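Side-chain contacts in endoglucanase (Mytilus edulis, PDB 1WC2), which hydrolyses internal beta-1,4-glucosidic linkages of cellulose and related beta-glucans as a family 45 glycoside hydrolase, and also possesses expansin activity: residues R9-K14 against V89-S94; G80-Q85 against N123-E128. All blocks are in the same frame, centred on the assembly; numbering follows the deposited sequence.

Contact 1: residues R9-K14 against V89-S94; sequences RRYNGK and VREGLS. With ACT (acetate ion), chain B.
The phenol of Y11 donates a hydrogen bond to the carboxylate of E91, with Y11 OH 2.7 Å from E91 OE2. OE2 is met on its syn side, 34° out of the carboxylate plane, while the same oxygen sits at the edge of the Y11 ring, 3.3 Å from CE2. The two side chains approach from opposite directions and bridge backbones whose nearest CA atoms, those of Y11 and E91, are 12.1 Å apart. Each reaches across with CG anti to the backbone N (chi1 -175° for Y11, 176° for E91), and E91 stays extended beyond CG. The other carboxylate oxygen, E91 OE1, forms a salt bridge with K3 NZ. Y11 opens a type I' turn, Y11 to K14, that joins strand 10-11 to strand 14-22 as a beta hairpin, on the surface of the double-psi beta-barrel domain; 89-94 is the loop leading into strand 94-100. One face of the Y11 ring carries N12 OD1 over its centre. Before the turn, R10 bends at chi3 and presents the edge of its guanidinium to an acetate, probably from the crystallisation liquor: R10 NE binds O and R10 NH2 binds OXT, each at 2.9 Å.

Contact 2: residues G80-Q85 against N123-E128; sequences GYVPGQ and NKYGYE
V82 and Y125 mark the closest approach of the two backbones, 7.8 Å from CA to CA. Segment 80-85 folds into a type II turn from V82 to Q85, with Q85 N bonded to V82 O, and segment 123-128 into a type I turn from N123 to G126. The second turn is braced from within by N123 OD1, which accepts from Y125 N, forming an Asx turn, and from Y127 N, both at 3.1 Å; the two donors reach the oxygen from opposite faces of the amide plane. Between the turns, V82 splits its branches. V82 CG1, anti to the backbone N (chi1 171°), lies over one face of the Y125 ring, offset toward its rim, in a CH-pi contact 3.7 Å from the centroid and 24° off the ring normal; it is nearest to Y125 CE2, at 3.4 Å. V82 CG2 passes Y127 CE1 more loosely, at 4.2 Å. In one of its two modelled conformers Q85, bent at chi2, crosses the Y125 side chain at about a right angle, a loose and doubtful approach. The hydroxyl of Y127 turns elsewhere, to E149 and Q2. No hydrogen bond spans the two segments of this double-psi barrel domain, so their association rests on buried V82 against aromatic carbon, while polar groups secure each loop separately or tie it to neighbouring parts of the fold.

How the contacts relate
The centres of contacts 1 and 2 lie 13 Å apart, and their segments alternate along the chain. R9 joins them directly: R9 N is 2.9 Å from G126 O, a probable hydrogen bond, and R9 CB packs 3.7 Å from Y127 CD2. Thus the start of the hairpin segment in contact 1 rests against the 123-128 turn of contact 2. Contact 1 is a polar bridge at the surface, away from the residues assigned as catalytic by similarity; contact 2 is partly buried and apolar. In the conformer described, the side chain of Q85 lies about 10 Å from that of D132, the proton donor inferred by similarity, and Q85 OE1 hydrogen-bonds a di(hydroxyethyl)ether molecule probably derived from the crystallisation liquor.

Contact 1: residues R9-K14 against V89-S94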
loop_
_atom_site.group_PDB
_atom_site.type_symbol
_atom_site.label_atom_id
_atom_site.label_comp_id
_atom_site.label_asym_id
_atom_site.label_seq_id
_atom_site.Cartn_x
_atom_site.Cartn_y
_atom_site.Cartn_z
ATOM N N ARG A 9 -14.406 6.605 4.927
ATOM C CA ARG A 9 -15.015 6.245 3.663
ATOM C C ARG A 9 -15.216 4.729 3.561
ATOM O O ARG A 9 -14.290 3.954 3.803
ATOM C CB ARG A 9 -14.120 6.714 2.502
ATOM C CG ARG A 9 -13.943 8.203 2.358
ATOM C CD ARG A 9 -14.922 8.836 1.394
ATOM N NE ARG A 9 -14.851 10.300 1.382
ATOM C CZ ARG A 9 -15.637 11.086 0.658
ATOM N NH1 ARG A 9 -16.551 10.562 -0.144
ATOM N NH2 ARG A 9 -15.508 12.406 0.733
ATOM N N ARG A 10 -16.428 4.322 3.182
ATOM C CA ARG A 10 -16.805 2.913 3.022
ATOM C C ARG A 10 -17.610 2.740 1.735
ATOM O O ARG A 10 -18.204 3.688 1.222
ATOM C CB ARG A 10 -17.619 2.431 4.236
ATOM C CG ARG A 10 -16.823 2.413 5.547
ATOM C CD ARG A 10 -17.668 2.147 6.770
ATOM N NE ARG A 10 -18.297 0.830 6.770
ATOM C CZ ARG A 10 -17.694 -0.292 7.130
ATOM N NH1 ARG A 10 -16.416 -0.302 7.472
ATOM N NH2 ARG A 10 -18.374 -1.429 7.120
ATOM N N TYR A 11 -17.635 1.516 1.228
ATOM C CA TYR A 11 -18.336 1.169 -0.016
ATOM C C TYR A 11 -19.041 -0.168 0.182
ATOM O O TYR A 11 -18.376 -1.190 0.345
ATOM C CB TYR A 11 -17.329 1.080 -1.163
ATOM C CG TYR A 11 -17.905 0.840 -2.549
ATOM C CD1 TYR A 11 -18.751 1.764 -3.152
ATOM C CD2 TYR A 11 -17.547 -0.282 -3.284
ATOM C CE1 TYR A 11 -19.247 1.559 -4.439
ATOM C CE2 TYR A 11 -18.039 -0.500 -4.567
ATOM C CZ TYR A 11 -18.888 0.432 -5.146
ATOM O OH TYR A 11 -19.369 0.240 -6.437
ATOM N N ASN A 12 -20.379 -0.147 0.213
ATOM C CA ASN A 12 -21.190 -1.359 0.368
ATOM C C ASN A 12 -20.697 -2.251 1.513
ATOM O O ASN A 12 -20.614 -3.460 1.383
ATOM C CB ASN A 12 -21.260 -2.137 -0.957
ATOM C CG ASN A 12 -21.919 -1.341 -2.073
ATOM O OD1 ASN A 12 -21.418 -1.306 -3.208
ATOM N ND2 ASN A 12 -23.039 -0.716 -1.779
ATOM N N GLY A 13 -20.396 -1.641 2.650
ATOM C CA GLY A 13 -20.069 -2.383 3.853
ATOM C C GLY A 13 -18.614 -2.819 3.979
ATOM O O GLY A 13 -18.288 -3.629 4.855
ATOM N N LYS A 14 -17.752 -2.261 3.122
ATOM C CA LYS A 14 -16.315 -2.539 3.113
ATOM C C LYS A 14 -15.522 -1.242 3.311
ATOM O O LYS A 14 -15.853 -0.213 2.734
ATOM C CB LYS A 14 -15.912 -3.178 1.780
ATOM C CG LYS A 14 -16.608 -4.511 1.489
ATOM C CD LYS A 14 -16.487 -4.920 0.018
ATOM C CE LYS A 14 -17.554 -4.266 -0.862
ATOM N NZ LYS A 14 -17.523 -4.741 -2.276
ATOM N N VAL A 89 -11.114 3.700 -13.975
ATOM C CA VAL A 89 -10.700 2.305 -14.048
ATOM C C VAL A 89 -11.928 1.387 -13.972
ATOM O O VAL A 89 -12.938 1.750 -13.377
ATOM C CB VAL A 89 -9.714 1.979 -12.898
ATOM C CG1 VAL A 89 -10.404 2.076 -11.544
ATOM C CG2 VAL A 89 -9.068 0.617 -13.084
ATOM N N ARG A 90 -11.841 0.197 -14.560
ATOM C CA ARG A 90 -12.904 -0.797 -14.414
ATOM C C ARG A 90 -13.074 -1.172 -12.940
ATOM O O ARG A 90 -12.085 -1.324 -12.238
ATOM C CB ARG A 90 -12.599 -2.053 -15.232
ATOM C CG ARG A 90 -13.753 -3.042 -15.239
ATOM C CD ARG A 90 -13.927 -3.789 -16.536
ATOM N NE ARG A 90 -12.822 -4.722 -16.703
ATOM C CZ ARG A 90 -11.845 -4.614 -17.597
ATOM N NH1 ARG A 90 -11.800 -3.607 -18.471
ATOM N NH2 ARG A 90 -10.899 -5.542 -17.620
ATOM N N GLU A 91 -14.321 -1.307 -12.485
ATOM C CA GLU A 91 -14.620 -1.764 -11.127
ATOM C C GLU A 91 -14.352 -3.255 -11.031
ATOM O O GLU A 91 -14.619 -4.002 -11.979
ATOM C CB GLU A 91 -16.084 -1.485 -10.746
ATOM C CG GLU A 91 -16.464 -2.025 -9.370
ATOM C CD GLU A 91 -17.792 -1.548 -8.820
ATOM O OE1 GLU A 91 -18.582 -0.921 -9.555
ATOM O OE2 GLU A 91 -18.032 -1.815 -7.614
ATOM N N GLY A 92 -13.833 -3.688 -9.888
ATOM C CA GLY A 92 -13.692 -5.098 -9.579
ATOM C C GLY A 92 -12.364 -5.721 -9.945
ATOM O O GLY A 92 -12.203 -6.936 -9.786
ATOM N N LEU A 93 -11.418 -4.922 -10.428
ATOM C CA LEU A 93 -10.059 -5.393 -10.651
ATOM C C LEU A 93 -9.373 -5.534 -9.299
ATOM O O LEU A 93 -9.635 -4.754 -8.378
ATOM C CB LEU A 93 -9.272 -4.418 -11.511
ATOM C CG LEU A 93 -9.827 -4.143 -12.914
ATOM C CD1 LEU A 93 -8.976 -3.099 -13.598
ATOM C CD2 LEU A 93 -9.870 -5.407 -13.738
ATOM N N SER A 94 -8.478 -6.506 -9.177
ATOM C CA SER A 94 -7.818 -6.725 -7.897
ATOM C C SER A 94 -6.420 -7.320 -7.994
ATOM O O SER A 94 -6.186 -8.268 -8.759
ATOM C CB SER A 94 -8.667 -7.624 -6.995
ATOM O OG SER A 94 -8.658 -8.963 -7.452
HETATM C C ACT B . -21.813 0.153 6.647
HETATM O O ACT B . -21.153 1.155 6.280
HETATM O OXT ACT B . -21.236 -0.950 6.718
HETATM C CH3 ACT B . -23.267 0.260 7.009
#

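Contact 2: residues G80-Q85 against N123-E128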
loop_
_atom_site.group_PDB
_atom_site.type_symbol
_atom_site.label_atom_id
_atom_site.label_comp_id
_atom_site.label_asym_id
_atom_site.label_seq_id
_atom_site.Cartn_x
_atom_site.Cartn_y
_atom_site.Cartn_z
ATOM N N GLY A 80 -13.929 4.206 -8.810
ATOM C CA GLY A 80 -13.709 5.621 -8.536
ATOM C C GLY A 80 -12.248 6.009 -8.373
ATOM O O GLY A 80 -11.340 5.194 -8.523
ATOM N N TYR A 81 -12.049 7.281 -8.055
ATOM C CA TYR A 81 -10.736 7.893 -7.898
ATOM C C TYR A 81 -10.962 9.291 -7.305
ATOM O O TYR A 81 -12.057 9.843 -7.403
ATOM C CB TYR A 81 -9.989 7.960 -9.246
ATOM C CG TYR A 81 -10.704 8.765 -10.317
ATOM C CD1 TYR A 81 -10.424 10.121 -10.502
ATOM C CD2 TYR A 81 -11.666 8.181 -11.141
ATOM C CE1 TYR A 81 -11.078 10.874 -11.480
ATOM C CE2 TYR A 81 -12.330 8.937 -12.130
ATOM C CZ TYR A 81 -12.021 10.273 -12.287
ATOM O OH TYR A 81 -12.655 11.023 -13.255
ATOM N N VAL A 82 -9.941 9.867 -6.685
ATOM C CA VAL A 82 -10.039 11.222 -6.155
ATOM C C VAL A 82 -9.928 12.214 -7.314
ATOM O O VAL A 82 -8.945 12.153 -8.058
ATOM C CB VAL A 82 -8.949 11.479 -5.107
ATOM C CG1 VAL A 82 -8.924 12.956 -4.714
ATOM C CG2 VAL A 82 -9.177 10.590 -3.887
ATOM N N PRO A 83 -10.916 13.108 -7.508
ATOM C CA PRO A 83 -10.854 14.066 -8.623
ATOM C C PRO A 83 -9.533 14.840 -8.666
ATOM O O PRO A 83 -9.054 15.353 -7.647
ATOM C CB PRO A 83 -12.049 14.989 -8.358
ATOM C CG PRO A 83 -13.016 14.141 -7.643
ATOM C CD PRO A 83 -12.173 13.268 -6.747
ATOM N N GLY A 84 -8.932 14.883 -9.854
ATOM C CA GLY A 84 -7.678 15.568 -10.087
ATOM C C GLY A 84 -6.442 14.878 -9.527
ATOM O O GLY A 84 -5.341 15.426 -9.615
ATOM N N GLN A 85 -6.608 13.681 -8.947
ATOM C CA GLN A 85 -5.531 12.926 -8.306
ATOM C C GLN A 85 -5.585 11.439 -8.696
ATOM O O GLN A 85 -5.158 10.573 -7.927
ATOM C CB GLN A 85 -5.632 13.043 -6.777
ATOM C CG GLN A 85 -5.366 14.431 -6.223
ATOM C CD GLN A 85 -3.906 14.783 -6.033
ATOM O OE1 GLN A 85 -3.011 14.119 -6.541
ATOM N NE2 GLN A 85 -3.665 15.820 -5.240
ATOM N N ASN A 123 -7.605 10.342 6.252
ATOM C CA ASN A 123 -6.790 11.353 5.585
ATOM C C ASN A 123 -7.677 12.518 5.107
ATOM O O ASN A 123 -8.865 12.557 5.421
ATOM C CB ASN A 123 -5.897 10.748 4.485
ATOM C CG ASN A 123 -6.663 10.122 3.332
ATOM O OD1 ASN A 123 -7.840 10.431 3.087
ATOM N ND2 ASN A 123 -5.970 9.256 2.586
ATOM N N LYS A 124 -7.122 13.478 4.369
ATOM C CA LYS A 124 -7.898 14.673 4.003
ATOM C C LYS A 124 -9.014 14.380 2.997
ATOM O O LYS A 124 -9.899 15.212 2.812
ATOM C CB LYS A 124 -6.976 15.792 3.511
ATOM C CG LYS A 124 -6.033 16.318 4.574
ATOM C CD LYS A 124 -5.370 17.623 4.172
ATOM C CE LYS A 124 -4.235 17.991 5.119
ATOM N NZ LYS A 124 -3.453 19.176 4.685
ATOM N N TYR A 125 -8.998 13.197 2.392
ATOM C CA TYR A 125 -10.035 12.758 1.474
ATOM C C TYR A 125 -11.006 11.735 2.103
ATOM O O TYR A 125 -11.903 11.236 1.421
ATOM C CB TYR A 125 -9.384 12.214 0.203
ATOM C CG TYR A 125 -8.676 13.291 -0.603
ATOM C CD1 TYR A 125 -7.306 13.394 -0.584
ATOM C CD2 TYR A 125 -9.389 14.217 -1.375
ATOM C CE1 TYR A 125 -6.649 14.373 -1.335
ATOM C CE2 TYR A 125 -8.733 15.208 -2.128
ATOM C CZ TYR A 125 -7.377 15.257 -2.112
ATOM O OH TYR A 125 -6.720 16.227 -2.853
ATOM N N GLY A 126 -10.817 11.429 3.397
ATOM C CA GLY A 126 -11.751 10.622 4.176
ATOM C C GLY A 126 -11.385 9.162 4.415
ATOM O O GLY A 126 -12.161 8.454 5.050
ATOM N N TYR A 127 -10.239 8.697 3.928
ATOM C CA TYR A 127 -9.919 7.263 3.952
ATOM C C TYR A 127 -9.140 6.846 5.198
ATOM O O TYR A 127 -8.165 7.510 5.570
ATOM C CB TYR A 127 -9.120 6.870 2.700
ATOM C CG TYR A 127 -9.874 7.131 1.414
ATOM C CD1 TYR A 127 -9.700 8.312 0.708
ATOM C CD2 TYR A 127 -10.801 6.218 0.926
ATOM C CE1 TYR A 127 -10.426 8.582 -0.454
ATOM C CE2 TYR A 127 -11.531 6.468 -0.236
ATOM C CZ TYR A 127 -11.330 7.655 -0.931
ATOM O OH TYR A 127 -12.035 7.966 -2.076
ATOM N N GLU A 128 -9.552 5.727 5.819
ATOM C CA GLU A 128 -8.884 5.252 7.045
ATOM C C GLU A 128 -7.538 4.573 6.778
ATOM O O GLU A 128 -6.795 4.373 7.736
ATOM C CB GLU A 128 -9.797 4.391 7.961
ATOM C CG GLU A 128 -10.161 3.015 7.453
ATOM C CD GLU A 128 -11.000 2.208 8.459
ATOM O OE1 GLU A 128 -11.030 2.513 9.671
ATOM O OE2 GLU A 128 -11.681 1.251 8.054
#